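Local coordinates for protein homoaconitase large subunit (Methanocaldococcus jannaschii, PDB 4KP2) that forms the large subunit of an iron-sulfur hydro-lyase that interconverts (R)-homocitrate, cis-homoaconitate and homoisocitrate in 2-oxosuberate biosynthesis, at residues Val181-Asn186 / Gly213-Lys218; Ala189-Leu194 / Met291-Ala296; Glu314-Phe319 / Glu396-Leu401; Asn405-Gly410 / Ser417-Ala422. All coordinates share one frame; numbering follows the deposited sequence.

How the contacts relate
Contacts 1 and 2 adjoin, centres 13 Å apart: the loop of contact 1 leads into the helix of contact 2, and Asn184 ND2 reaches Met291 O at 3.1 Å. Contact 2 is joined to contact 4 by a probable hydrogen bond from Ala296 N to Leu421 O, 2.8 Å. Contacts 3 and 4 both reach one parallel sheet, through neighbouring strands 399-402 and 418-421, where Cys400 O lies 2.7 Å from Tyr420 N. Contact 1 is remote from contact 3, about 31 Å between centres. The predicted cluster ligands lie beside contacts 3 and 4: Cys386 is about 5 Å from Phe319 and from Arg406, side chain to side chain, and Cys323 about 5 Å from Asn405.

Contact 1 (Val181-Asn186 / Gly213-Lys218); sequences VGKNEN and GGEVVK
Glu215, in the first turn of helix 215-219, reaches across to the chain just after strand 167-180 and meets Val181, Gly182 and Lys183. Its CB lies 4.1 Å from Lys183 NZ. CG then packs against the backbone of the other segment, 3.7 Å from Val181 CA. This methylene is placed by a first torsion of 55°, which sets CG between the backbone N and the carbonyl carbon; beyond CG the chain runs extended. CD comes to 3.5 Å from Gly182 N. At the tip, OE1 accepts the Gly182 N-H through its anti lone pair, with an N-H...O angle of 156°; the modelled separation of 2.5 Å between Gly182 N and Glu215 OE1 is short for such a bond and doubtful. The side chain of Val181 crosses that of Glu215 at about a right angle, Val181 CB 3.6 Å from Glu215 OE1.

The bends of Lys183 at its second and fourth torsions bring NZ back to Gly182 O, to which it donates at 2.7 Å. Val216 CG2 approaches the same carbonyl oxygen, 3.3 Å from Gly182 O, and Val216 also touches Ile180. At both Gly182 and Gly214, the helix N-cap, a CB would jam against the preceding carbonyl oxygen, and on Gly214 it would also crowd Val181 CG1.

This ties a strand exit to a helix start at the surface. Gly182 has both peptide polar groups engaged by side chains, N-H by a carboxylate and C=O by an ammonium group; with Lys183 NZ 4.2 Å from Glu215 OE1, the opposite charges probably attract without forming a salt bridge.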
loop_
_atom_site.group_PDB
_atom_site.type_symbol
_atom_site.label_atom_id
_atom_site.label_comp_id
_atom_site.label_asym_id
_atom_site.label_seq_id
_atom_site.Cartn_x
_atom_site.Cartn_y
_atom_site.Cartn_z
ATOM N N VAL A 181 -32.657 20.272 -6.209
ATOM C CA VAL A 181 -33.978 19.726 -5.919
ATOM C C VAL A 181 -34.321 18.567 -6.847
ATOM O O VAL A 181 -33.683 18.380 -7.882
ATOM C CB VAL A 181 -35.072 20.802 -6.039
ATOM C CG1 VAL A 181 -34.866 21.887 -4.991
ATOM C CG2 VAL A 181 -35.078 21.394 -7.438
ATOM N N GLY A 182 -35.337 17.796 -6.472
ATOM C CA GLY A 182 -35.753 16.642 -7.247
ATOM C C GLY A 182 -35.453 15.345 -6.520
ATOM O O GLY A 182 -35.013 15.361 -5.370
ATOM N N LYS A 183 -35.690 14.220 -7.186
ATOM C CA LYS A 183 -35.437 12.914 -6.581
ATOM C C LYS A 183 -34.892 11.881 -7.564
ATOM O O LYS A 183 -35.414 11.714 -8.667
ATOM C CB LYS A 183 -36.698 12.378 -5.893
ATOM C CG LYS A 183 -36.922 12.946 -4.503
ATOM C CD LYS A 183 -35.778 12.573 -3.572
ATOM C CE LYS A 183 -35.713 13.504 -2.374
ATOM N NZ LYS A 183 -35.403 14.902 -2.787
ATOM N N ASN A 184 -33.838 11.190 -7.145
ATOM C CA ASN A 184 -33.229 10.137 -7.944
ATOM C C ASN A 184 -32.447 9.182 -7.050
ATOM O O ASN A 184 -31.564 9.603 -6.302
ATOM C CB ASN A 184 -32.307 10.735 -9.007
ATOM C CG ASN A 184 -31.965 9.747 -10.108
ATOM O OD1 ASN A 184 -31.988 8.532 -9.903
ATOM N ND2 ASN A 184 -31.641 10.266 -11.286
ATOM N N GLU A 185 -32.773 7.898 -7.133
ATOM C CA GLU A 185 -32.142 6.901 -6.279
ATOM C C GLU A 185 -31.204 5.983 -7.053
ATOM O O GLU A 185 -30.878 4.886 -6.596
ATOM C CB GLU A 185 -33.204 6.087 -5.541
ATOM C CG GLU A 185 -34.030 6.912 -4.568
ATOM C CD GLU A 185 -35.132 6.113 -3.908
ATOM O OE1 GLU A 185 -35.782 5.305 -4.605
ATOM O OE2 GLU A 185 -35.345 6.287 -2.689
ATOM N N ASN A 186 -30.770 6.433 -8.226
ATOM C CA ASN A 186 -29.820 5.671 -9.027
ATOM C C ASN A 186 -28.485 6.390 -9.165
ATOM O O ASN A 186 -27.486 5.794 -9.566
ATOM C CB ASN A 186 -30.400 5.360 -10.406
ATOM C CG ASN A 186 -31.528 4.350 -10.349
ATOM O OD1 ASN A 186 -32.202 4.208 -9.328
ATOM N ND2 ASN A 186 -31.737 3.635 -11.449
ATOM N N GLY A 213 -27.864 24.001 -1.365
ATOM C CA GLY A 213 -29.134 23.946 -0.666
ATOM C C GLY A 213 -30.147 23.129 -1.441
ATOM O O GLY A 213 -29.831 22.567 -2.489
ATOM N N GLY A 214 -31.368 23.060 -0.926
ATOM C CA GLY A 214 -32.424 22.323 -1.590
ATOM C C GLY A 214 -32.779 21.038 -0.871
ATOM O O GLY A 214 -32.108 20.639 0.080
ATOM N N GLU A 215 -33.838 20.388 -1.340
ATOM C CA GLU A 215 -34.350 19.175 -0.710
ATOM C C GLU A 215 -33.362 18.013 -0.781
ATOM O O GLU A 215 -33.323 17.168 0.113
ATOM C CB GLU A 215 -35.687 18.778 -1.342
ATOM C CG GLU A 215 -35.635 18.609 -2.852
ATOM C CD GLU A 215 -37.013 18.494 -3.472
ATOM O OE1 GLU A 215 -37.101 18.192 -4.680
ATOM O OE2 GLU A 215 -38.010 18.712 -2.752
ATOM N N VAL A 216 -32.564 17.976 -1.844
ATOM C CA VAL A 216 -31.584 16.910 -2.025
ATOM C C VAL A 216 -30.439 17.042 -1.026
ATOM O O VAL A 216 -30.071 16.076 -0.356
ATOM C CB VAL A 216 -31.017 16.898 -3.455
ATOM C CG1 VAL A 216 -29.966 15.809 -3.601
ATOM C CG2 VAL A 216 -32.135 16.702 -4.465
ATOM N N VAL A 217 -29.882 18.245 -0.931
ATOM C CA VAL A 217 -28.796 18.518 0.003
ATOM C C VAL A 217 -29.278 18.357 1.442
ATOM O O VAL A 217 -28.550 17.860 2.304
ATOM C CB VAL A 217 -28.226 19.938 -0.197
ATOM C CG1 VAL A 217 -27.094 20.205 0.782
ATOM C CG2 VAL A 217 -27.744 20.115 -1.628
ATOM N N LYS A 218 -30.516 18.770 1.690
ATOM C CA LYS A 218 -31.116 18.669 3.015
ATOM C C LYS A 218 -31.301 17.211 3.431
ATOM O O LYS A 218 -31.244 16.882 4.615
ATOM C CB LYS A 218 -32.463 19.396 3.039
ATOM C CG LYS A 218 -33.111 19.485 4.412
ATOM C CD LYS A 218 -32.324 20.395 5.340
ATOM C CE LYS A 218 -33.032 20.558 6.674
ATOM N NZ LYS A 218 -32.329 21.516 7.570
#

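Contact 2 (Ala189-Leu194 / Met291-Ala296); sequences AKDIVL and MEEQVA
The carboxylate of Asp191 receives the Gln294 N-H at one edge and is covered on one face by Glu293, whose CB comes within 3.4 Å of Asp191 OD1 and whose CG lies above the plane. OD1 offers its anti lone pair to Gln294 N at 2.8 Å, in a nearly straight bond of 173°, while OD2 is hydrogen-bonded to Ser188 OG just before the helix. The Glu293 carboxylate is steeply inclined to that of Asp191 and leads off to a salt bridge with Lys425 and a hydrogen bond with Asn438. The Gln294 amide doubles back on its own segment: NE2 donates to Glu292 O from above the carbonyl plane.

Helix 189-200 packs here on the start of strand 294-296, which pairs antiparallel with strand 304-306; the axes of 189-194 and 294-296 approach to 7.9 Å at 61°. Replaced by alanine, Asp191 would leave Gln294 N and Ser188 OG without their acceptor, and the strand's start would probably be held less firmly to the helix.

Beyond the polar end, Gln294 CG, set beside its own backbone N by the first torsion (-52°), sits 3.2 Å from Asp191 O; the bend at the second torsion then turns the amide back toward Glu292 O. Leu194 points toward the strand and spreads its branches, CD1 3.5 Å from Gln294 O and CD2 4.1 Å from Ala296 CB. Met291 CE lies 4.2 Å from Asp191 O.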
loop_
_atom_site.group_PDB
_atom_site.type_symbol
_atom_site.label_atom_id
_atom_site.label_comp_id
_atom_site.label_asym_id
_atom_site.label_seq_id
_atom_site.Cartn_x
_atom_site.Cartn_y
_atom_site.Cartn_z
ATOM N N ALA A 189 -23.894 11.230 -4.830
ATOM C CA ALA A 189 -23.471 12.598 -4.561
ATOM C C ALA A 189 -22.356 13.026 -5.510
ATOM O O ALA A 189 -22.248 14.202 -5.863
ATOM C CB ALA A 189 -23.023 12.737 -3.118
ATOM N N LYS A 190 -21.528 12.068 -5.913
ATOM C CA LYS A 190 -20.478 12.331 -6.890
ATOM C C LYS A 190 -21.101 12.640 -8.246
ATOM O O LYS A 190 -20.650 13.542 -8.952
ATOM C CB LYS A 190 -19.523 11.140 -6.996
ATOM C CG LYS A 190 -18.545 11.221 -8.160
ATOM C CD LYS A 190 -17.706 12.494 -8.112
ATOM C CE LYS A 190 -16.694 12.460 -6.979
ATOM N NZ LYS A 190 -15.681 11.385 -7.178
ATOM N N ASP A 191 -22.144 11.896 -8.600
ATOM C CA ASP A 191 -22.870 12.144 -9.839
ATOM C C ASP A 191 -23.530 13.517 -9.794
ATOM O O ASP A 191 -23.655 14.193 -10.814
ATOM C CB ASP A 191 -23.931 11.067 -10.072
ATOM C CG ASP A 191 -23.335 9.683 -10.228
ATOM O OD1 ASP A 191 -22.840 9.370 -11.333
ATOM O OD2 ASP A 191 -23.368 8.906 -9.250
ATOM N N ILE A 192 -23.950 13.921 -8.601
ATOM C CA ILE A 192 -24.608 15.207 -8.412
ATOM C C ILE A 192 -23.621 16.364 -8.513
ATOM O O ILE A 192 -23.860 17.330 -9.237
ATOM C CB ILE A 192 -25.330 15.264 -7.056
ATOM C CG1 ILE A 192 -26.449 14.224 -7.013
ATOM C CG2 ILE A 192 -25.894 16.651 -6.809
ATOM C CD1 ILE A 192 -27.065 14.044 -5.648
ATOM N N VAL A 193 -22.508 16.260 -7.792
ATOM C CA VAL A 193 -21.512 17.327 -7.778
ATOM C C VAL A 193 -20.824 17.467 -9.137
ATOM O O VAL A 193 -20.372 18.553 -9.503
ATOM C CB VAL A 193 -20.469 17.132 -6.651
ATOM C CG1 VAL A 193 -19.544 15.965 -6.960
ATOM C CG2 VAL A 193 -19.674 18.410 -6.435
ATOM N N LEU A 194 -20.760 16.372 -9.888
ATOM C CA LEU A 194 -20.220 16.415 -11.240
ATOM C C LEU A 194 -21.172 17.162 -12.165
ATOM O O LEU A 194 -20.746 17.794 -13.128
ATOM C CB LEU A 194 -19.961 15.006 -11.775
ATOM C CG LEU A 194 -18.658 14.332 -11.346
ATOM C CD1 LEU A 194 -18.571 12.929 -11.924
ATOM C CD2 LEU A 194 -17.462 15.166 -11.777
ATOM N N MET A 291 -32.022 12.353 -14.479
ATOM C CA MET A 291 -30.623 12.552 -14.830
ATOM C C MET A 291 -29.868 11.230 -14.845
ATOM O O MET A 291 -30.045 10.394 -13.959
ATOM C CB MET A 291 -29.962 13.515 -13.843
ATOM C CG MET A 291 -28.506 13.820 -14.150
ATOM S SD MET A 291 -27.686 14.699 -12.810
ATOM C CE MET A 291 -27.750 13.468 -11.509
ATOM N N GLU A 292 -29.024 11.045 -15.855
ATOM C CA GLU A 292 -28.180 9.861 -15.937
ATOM C C GLU A 292 -26.993 9.997 -14.993
ATOM O O GLU A 292 -26.756 11.066 -14.430
ATOM C CB GLU A 292 -27.674 9.651 -17.365
ATOM C CG GLU A 292 -28.766 9.436 -18.398
ATOM C CD GLU A 292 -28.208 9.061 -19.760
ATOM O OE1 GLU A 292 -28.281 9.896 -20.686
ATOM O OE2 GLU A 292 -27.696 7.931 -19.903
ATOM N N GLU A 293 -26.249 8.910 -14.823
ATOM C CA GLU A 293 -25.035 8.938 -14.017
ATOM C C GLU A 293 -23.925 9.684 -14.751
ATOM O O GLU A 293 -23.925 9.761 -15.980
ATOM C CB GLU A 293 -24.603 7.519 -13.645
ATOM C CG GLU A 293 -25.382 6.936 -12.476
ATOM C CD GLU A 293 -25.566 5.439 -12.585
ATOM O OE1 GLU A 293 -26.349 5.003 -13.455
ATOM O OE2 GLU A 293 -24.932 4.699 -11.805
ATOM N N GLN A 294 -22.978 10.231 -13.997
ATOM C CA GLN A 294 -22.007 11.162 -14.559
ATOM C C GLN A 294 -20.562 10.658 -14.517
ATOM O O GLN A 294 -20.073 10.227 -13.473
ATOM C CB GLN A 294 -22.112 12.513 -13.847
ATOM C CG GLN A 294 -23.522 13.086 -13.804
ATOM C CD GLN A 294 -24.071 13.413 -15.180
ATOM O OE1 GLN A 294 -23.664 14.391 -15.810
ATOM N NE2 GLN A 294 -25.002 12.594 -15.654
ATOM N N VAL A 295 -19.892 10.720 -15.665
ATOM C CA VAL A 295 -18.474 10.387 -15.771
ATOM C C VAL A 295 -17.690 11.501 -16.471
ATOM O O VAL A 295 -17.935 11.800 -17.641
ATOM C CB VAL A 295 -18.259 9.074 -16.545
ATOM C CG1 VAL A 295 -16.775 8.843 -16.800
ATOM C CG2 VAL A 295 -18.870 7.905 -15.789
ATOM N N ALA A 296 -16.745 12.104 -15.756
ATOM C CA ALA A 296 -15.950 13.202 -16.304
ATOM C C ALA A 296 -14.819 12.706 -17.203
ATOM O O ALA A 296 -14.064 11.810 -16.827
ATOM C CB ALA A 296 -15.396 14.069 -15.185
#

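Contact 3 (Glu314-Phe319 / Glu396-Leu401); sequences EINQVF and EGEICL
Gln317 and Cys400 pair in parallel, as do Val318 and Leu401, at the middle of the 3-2-1-4-5 parallel sheet of an alpha-beta-alpha sandwich. This is the tight part. Leu401 N donates to Gln317 O at 2.8 Å, and Phe319 N to Leu401 O. On one face Val318 and Leu401 lie side by side, pointing the same way, against helix 424-433; Ile315 CG2 joins them 4.1 Å from Leu401 CB and meets Ile399 CG2. On the other, the extended Gln317 sends NE2 to Gly392 O and makes a weak bond to Cys400 SG at 3.7 Å. Phe319 leads on toward the predicted cluster ligands Cys383 and Cys386.

Toward the strand starts the contact opens to solvent. Ile399 O accepts from Asn316 N at 2.8 Å and, weakly, from Gln317 N. In Asn316 a chi1 of -50° puts the amide beside the backbone N, and the second torsion brings OD1 to Ile399 N at 2.9 Å, with an angle of 165°. Its CB packs 3.6 Å from Glu398 CG, the amide and carboxylate planes 68° apart, and Glu398 OE1 accepts from Ala395 N. Glu314 and Glu396 are exposed; Glu396 N bonds to Glu94 of the second subunit.

With a valine in place of Asn316, Ile399 N would probably be left without its acceptor, the end of the pair then being held by the bonds to Ile399 O alone. Asn316 grips Ile399 with backbone N-H and side-chain oxygen together, so a side chain extends the pairing one step past the regular strand bonds.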
loop_
_atom_site.group_PDB
_atom_site.type_symbol
_atom_site.label_atom_id
_atom_site.label_comp_id
_atom_site.label_asym_id
_atom_site.label_seq_id
_atom_site.Cartn_x
_atom_site.Cartn_y
_atom_site.Cartn_z
ATOM N N GLU A 314 -12.436 1.838 -22.985
ATOM C CA GLU A 314 -11.493 0.904 -22.383
ATOM C C GLU A 314 -10.689 1.555 -21.264
ATOM O O GLU A 314 -10.071 2.601 -21.459
ATOM C CB GLU A 314 -10.542 0.346 -23.443
ATOM C CG GLU A 314 -9.444 -0.536 -22.874
ATOM C CD GLU A 314 -8.394 -0.897 -23.905
ATOM O OE1 GLU A 314 -8.586 -0.560 -25.094
ATOM O OE2 GLU A 314 -7.376 -1.515 -23.527
ATOM N N ILE A 315 -10.702 0.928 -20.092
ATOM C CA ILE A 315 -9.904 1.396 -18.965
ATOM C C ILE A 315 -8.837 0.374 -18.585
ATOM O O ILE A 315 -9.033 -0.831 -18.742
ATOM C CB ILE A 315 -10.781 1.736 -17.739
ATOM C CG1 ILE A 315 -11.838 0.653 -17.508
ATOM C CG2 ILE A 315 -11.457 3.082 -17.928
ATOM C CD1 ILE A 315 -11.409 -0.438 -16.552
ATOM N N ASN A 316 -7.707 0.861 -18.085
ATOM C CA ASN A 316 -6.596 -0.010 -17.723
ATOM C C ASN A 316 -6.350 -0.047 -16.220
ATOM O O ASN A 316 -5.640 -0.919 -15.721
ATOM C CB ASN A 316 -5.323 0.422 -18.452
ATOM C CG ASN A 316 -5.538 0.608 -19.940
ATOM O OD1 ASN A 316 -5.333 1.698 -20.475
ATOM N ND2 ASN A 316 -5.953 -0.456 -20.618
ATOM N N GLN A 317 -6.940 0.903 -15.503
ATOM C CA GLN A 317 -6.783 0.978 -14.055
ATOM C C GLN A 317 -7.991 1.657 -13.419
ATOM O O GLN A 317 -8.598 2.545 -14.012
ATOM C CB GLN A 317 -5.498 1.731 -13.694
ATOM C CG GLN A 317 -5.167 1.736 -12.208
ATOM C CD GLN A 317 -3.888 2.483 -11.893
ATOM O OE1 GLN A 317 -2.815 1.887 -11.801
ATOM N NE2 GLN A 317 -3.995 3.794 -11.719
ATOM N N VAL A 318 -8.348 1.224 -12.215
ATOM C CA VAL A 318 -9.454 1.834 -11.486
ATOM C C VAL A 318 -9.053 2.112 -10.045
ATOM O O VAL A 318 -8.619 1.211 -9.330
ATOM C CB VAL A 318 -10.708 0.939 -11.491
ATOM C CG1 VAL A 318 -11.793 1.545 -10.614
ATOM C CG2 VAL A 318 -11.218 0.737 -12.910
ATOM N N PHE A 319 -9.195 3.363 -9.624
ATOM C CA PHE A 319 -8.900 3.729 -8.246
ATOM C C PHE A 319 -10.159 4.119 -7.482
ATOM O O PHE A 319 -10.984 4.889 -7.972
ATOM C CB PHE A 319 -7.879 4.865 -8.185
ATOM C CG PHE A 319 -7.695 5.431 -6.808
ATOM C CD1 PHE A 319 -7.185 4.648 -5.787
ATOM C CD2 PHE A 319 -8.036 6.745 -6.533
ATOM C CE1 PHE A 319 -7.018 5.161 -4.517
ATOM C CE2 PHE A 319 -7.867 7.267 -5.265
ATOM C CZ PHE A 319 -7.357 6.475 -4.257
ATOM N N GLU A 396 2.237 5.591 -20.515
ATOM C CA GLU A 396 1.800 6.298 -21.712
ATOM C C GLU A 396 0.663 5.568 -22.417
ATOM O O GLU A 396 0.791 4.399 -22.779
ATOM C CB GLU A 396 2.971 6.499 -22.676
ATOM C CG GLU A 396 2.615 7.319 -23.902
ATOM C CD GLU A 396 3.816 7.612 -24.775
ATOM O OE1 GLU A 396 4.902 7.061 -24.501
ATOM O OE2 GLU A 396 3.672 8.398 -25.735
ATOM N N GLY A 397 -0.451 6.268 -22.607
ATOM C CA GLY A 397 -1.606 5.704 -23.281
ATOM C C GLY A 397 -2.487 4.895 -22.350
ATOM O O GLY A 397 -3.452 4.267 -22.783
ATOM N N GLU A 398 -2.154 4.914 -21.064
ATOM C CA GLU A 398 -2.898 4.151 -20.071
ATOM C C GLU A 398 -4.042 4.977 -19.487
ATOM O O GLU A 398 -3.868 6.152 -19.160
ATOM C CB GLU A 398 -1.959 3.665 -18.967
ATOM C CG GLU A 398 -2.576 2.651 -18.025
ATOM C CD GLU A 398 -1.533 1.863 -17.262
ATOM O OE1 GLU A 398 -0.331 2.170 -17.405
ATOM O OE2 GLU A 398 -1.915 0.931 -16.523
ATOM N N ILE A 399 -5.210 4.354 -19.358
ATOM C CA ILE A 399 -6.406 5.047 -18.893
ATOM C C ILE A 399 -6.819 4.596 -17.494
ATOM O O ILE A 399 -6.846 3.401 -17.198
ATOM C CB ILE A 399 -7.584 4.831 -19.867
ATOM C CG1 ILE A 399 -7.246 5.399 -21.246
ATOM C CG2 ILE A 399 -8.853 5.472 -19.333
ATOM C CD1 ILE A 399 -8.381 5.307 -22.238
ATOM N N CYS A 400 -7.140 5.560 -16.636
ATOM C CA CYS A 400 -7.571 5.263 -15.275
ATOM C C CYS A 400 -8.928 5.878 -14.943
ATOM O O CYS A 400 -9.178 7.048 -15.224
ATOM C CB CYS A 400 -6.528 5.743 -14.264
ATOM S SG CYS A 400 -7.054 5.617 -12.539
ATOM N N LEU A 401 -9.800 5.074 -14.342
ATOM C CA LEU A 401 -11.077 5.564 -13.843
ATOM C C LEU A 401 -10.987 5.738 -12.333
ATOM O O LEU A 401 -10.871 4.761 -11.594
ATOM C CB LEU A 401 -12.205 4.593 -14.192
ATOM C CG LEU A 401 -13.590 4.983 -13.673
ATOM C CD1 LEU A 401 -14.043 6.296 -14.286
ATOM C CD2 LEU A 401 -14.600 3.888 -13.952
#

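Contact 4 (Asn405-Gly410 / Ser417-Ala422); sequences NRNFKG and SYIYLA
Leu421 and Ile419, on the outermost strand 418-421 of the parallel sheet, point toward the loop 405-410, which passes in nearly the opposite direction, 172° apart. No hydrogen bond crosses between the two.

Van der Waals contacts of aliphatic branches with the loop backbone carry most of it. Leu421 spreads its methyls against the loop: CD2 lies 3.3 Å from Arg406 O, and CD1 touches both Asn405 O and, at 3.7 Å, Asn407 CB. A first torsion of -59° swings CG beside the backbone N, and from there CD1 and CD2 reach the loop. Ile419 follows, CG2 4.1 Å from Arg406 O and CD1 4.1 Å from Phe408 O.

Polar groups look elsewhere for partners. Asn407 ND2 donates to His300 O, Asn405 ND2 to Asn230 OD1, and Ser417 OG bonds to His414 O. The strand's own peptide groups are tied to strand 399-402 and to Ala296.

The side chains of Asn405 and Arg406 leave the backbone away from the strand, touch His140, and come within about 5 Å of those of Cys323 and Cys386 respectively, predicted cluster ligands. One close pair remains doubtful as modelled: Asn407 OD1 sits 2.7 Å from Ile419 O, two acceptors facing each other.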
loop_
_atom_site.group_PDB
_atom_site.type_symbol
_atom_site.label_atom_id
_atom_site.label_comp_id
_atom_site.label_asym_id
_atom_site.label_seq_id
_atom_site.Cartn_x
_atom_site.Cartn_y
_atom_site.Cartn_z
ATOM N N ASN A 405 -10.855 13.823 -7.528
ATOM C CA ASN A 405 -11.440 15.082 -7.973
ATOM C C ASN A 405 -10.631 15.784 -9.060
ATOM O O ASN A 405 -11.112 16.734 -9.681
ATOM C CB ASN A 405 -11.653 16.018 -6.781
ATOM C CG ASN A 405 -10.476 16.022 -5.826
ATOM O OD1 ASN A 405 -9.333 15.816 -6.230
ATOM N ND2 ASN A 405 -10.755 16.250 -4.549
ATOM N N ARG A 406 -9.406 15.319 -9.287
ATOM C CA ARG A 406 -8.561 15.890 -10.332
ATOM C C ARG A 406 -8.614 15.068 -11.617
ATOM O O ARG A 406 -8.780 13.848 -11.582
ATOM C CB ARG A 406 -7.117 16.039 -9.855
ATOM C CG ARG A 406 -6.773 17.437 -9.367
ATOM C CD ARG A 406 -7.288 17.685 -7.962
ATOM N NE ARG A 406 -6.470 17.007 -6.961
ATOM C CZ ARG A 406 -5.378 17.530 -6.415
ATOM N NH1 ARG A 406 -4.972 18.742 -6.772
ATOM N NH2 ARG A 406 -4.691 16.844 -5.512
ATOM N N ASN A 407 -8.460 15.746 -12.748
ATOM C CA ASN A 407 -8.636 15.120 -14.050
ATOM C C ASN A 407 -7.603 15.621 -15.056
ATOM O O ASN A 407 -7.628 15.255 -16.231
ATOM C CB ASN A 407 -10.051 15.402 -14.560
ATOM C CG ASN A 407 -10.434 14.532 -15.735
ATOM O OD1 ASN A 407 -9.818 13.495 -15.976
ATOM N ND2 ASN A 407 -11.453 14.949 -16.476
ATOM N N PHE A 408 -6.684 16.448 -14.575
ATOM C CA PHE A 408 -5.739 17.153 -15.437
ATOM C C PHE A 408 -4.765 16.238 -16.181
ATOM O O PHE A 408 -4.490 15.117 -15.752
ATOM C CB PHE A 408 -4.986 18.206 -14.627
ATOM C CG PHE A 408 -5.889 19.156 -13.895
ATOM C CD1 PHE A 408 -7.037 19.642 -14.499
ATOM C CD2 PHE A 408 -5.604 19.548 -12.600
ATOM C CE1 PHE A 408 -7.874 20.512 -13.829
ATOM C CE2 PHE A 408 -6.437 20.415 -11.922
ATOM C CZ PHE A 408 -7.575 20.899 -12.537
ATOM N N LYS A 409 -4.251 16.738 -17.300
ATOM C CA LYS A 409 -3.379 15.964 -18.176
ATOM C C LYS A 409 -2.048 15.619 -17.517
ATOM O O LYS A 409 -1.288 16.506 -17.128
ATOM C CB LYS A 409 -3.137 16.729 -19.480
ATOM C CG LYS A 409 -2.357 15.951 -20.525
ATOM C CD LYS A 409 -2.163 16.775 -21.790
ATOM C CE LYS A 409 -3.498 17.208 -22.379
ATOM N NZ LYS A 409 -3.327 18.051 -23.595
ATOM N N GLY A 410 -1.769 14.324 -17.403
ATOM C CA GLY A 410 -0.527 13.857 -16.816
ATOM C C GLY A 410 -0.515 13.975 -15.306
ATOM O O GLY A 410 0.533 14.200 -14.700
ATOM N N SER A 417 -1.134 10.106 -20.577
ATOM C CA SER A 417 -2.060 9.195 -19.915
ATOM C C SER A 417 -3.431 9.848 -19.773
ATOM O O SER A 417 -3.570 11.060 -19.940
ATOM C CB SER A 417 -1.523 8.782 -18.545
ATOM O OG SER A 417 -1.263 9.914 -17.734
ATOM N N TYR A 418 -4.442 9.044 -19.460
ATOM C CA TYR A 418 -5.811 9.542 -19.399
ATOM C C TYR A 418 -6.507 9.175 -18.093
ATOM O O TYR A 418 -6.294 8.093 -17.544
ATOM C CB TYR A 418 -6.618 9.022 -20.588
ATOM C CG TYR A 418 -5.998 9.347 -21.927
ATOM C CD1 TYR A 418 -6.274 10.547 -22.569
ATOM C CD2 TYR A 418 -5.131 8.456 -22.547
ATOM C CE1 TYR A 418 -5.707 10.848 -23.793
ATOM C CE2 TYR A 418 -4.560 8.747 -23.769
ATOM C CZ TYR A 418 -4.852 9.944 -24.388
ATOM O OH TYR A 418 -4.283 10.236 -25.606
ATOM N N ILE A 419 -7.341 10.088 -17.606
ATOM C CA ILE A 419 -8.068 9.890 -16.357
ATOM C C ILE A 419 -9.558 10.157 -16.549
ATOM O O ILE A 419 -9.943 11.109 -17.223
ATOM C CB ILE A 419 -7.537 10.820 -15.247
ATOM C CG1 ILE A 419 -6.032 10.626 -15.058
ATOM C CG2 ILE A 419 -8.273 10.580 -13.933
ATOM C CD1 ILE A 419 -5.436 11.527 -14.005
ATOM N N TYR A 420 -10.393 9.306 -15.961
ATOM C CA TYR A 420 -11.834 9.521 -15.964
ATOM C C TYR A 420 -12.352 9.545 -14.530
ATOM O O TYR A 420 -11.923 8.749 -13.693
ATOM C CB TYR A 420 -12.545 8.426 -16.762
ATOM C CG TYR A 420 -12.362 8.522 -18.259
ATOM C CD1 TYR A 420 -11.172 8.138 -18.860
ATOM C CD2 TYR A 420 -13.387 8.984 -19.075
ATOM C CE1 TYR A 420 -11.002 8.219 -20.229
ATOM C CE2 TYR A 420 -13.227 9.068 -20.446
ATOM C CZ TYR A 420 -12.032 8.684 -21.017
ATOM O OH TYR A 420 -11.863 8.764 -22.381
ATOM N N LEU A 421 -13.271 10.462 -14.247
ATOM C CA LEU A 421 -13.820 10.603 -12.902
ATOM C C LEU A 421 -15.250 10.080 -12.830
ATOM O O LEU A 421 -16.075 10.395 -13.685
ATOM C CB LEU A 421 -13.782 12.067 -12.461
ATOM C CG LEU A 421 -12.410 12.738 -12.430
ATOM C CD1 LEU A 421 -12.542 14.197 -12.030
ATOM C CD2 LEU A 421 -11.482 12.001 -11.479
ATOM N N ALA A 422 -15.540 9.288 -11.802
ATOM C CA ALA A 422 -16.870 8.716 -11.632
ATOM C C ALA A 422 -17.151 8.335 -10.181
ATOM O O ALA A 422 -16.362 8.631 -9.283
ATOM C CB ALA A 422 -17.049 7.508 -12.541
#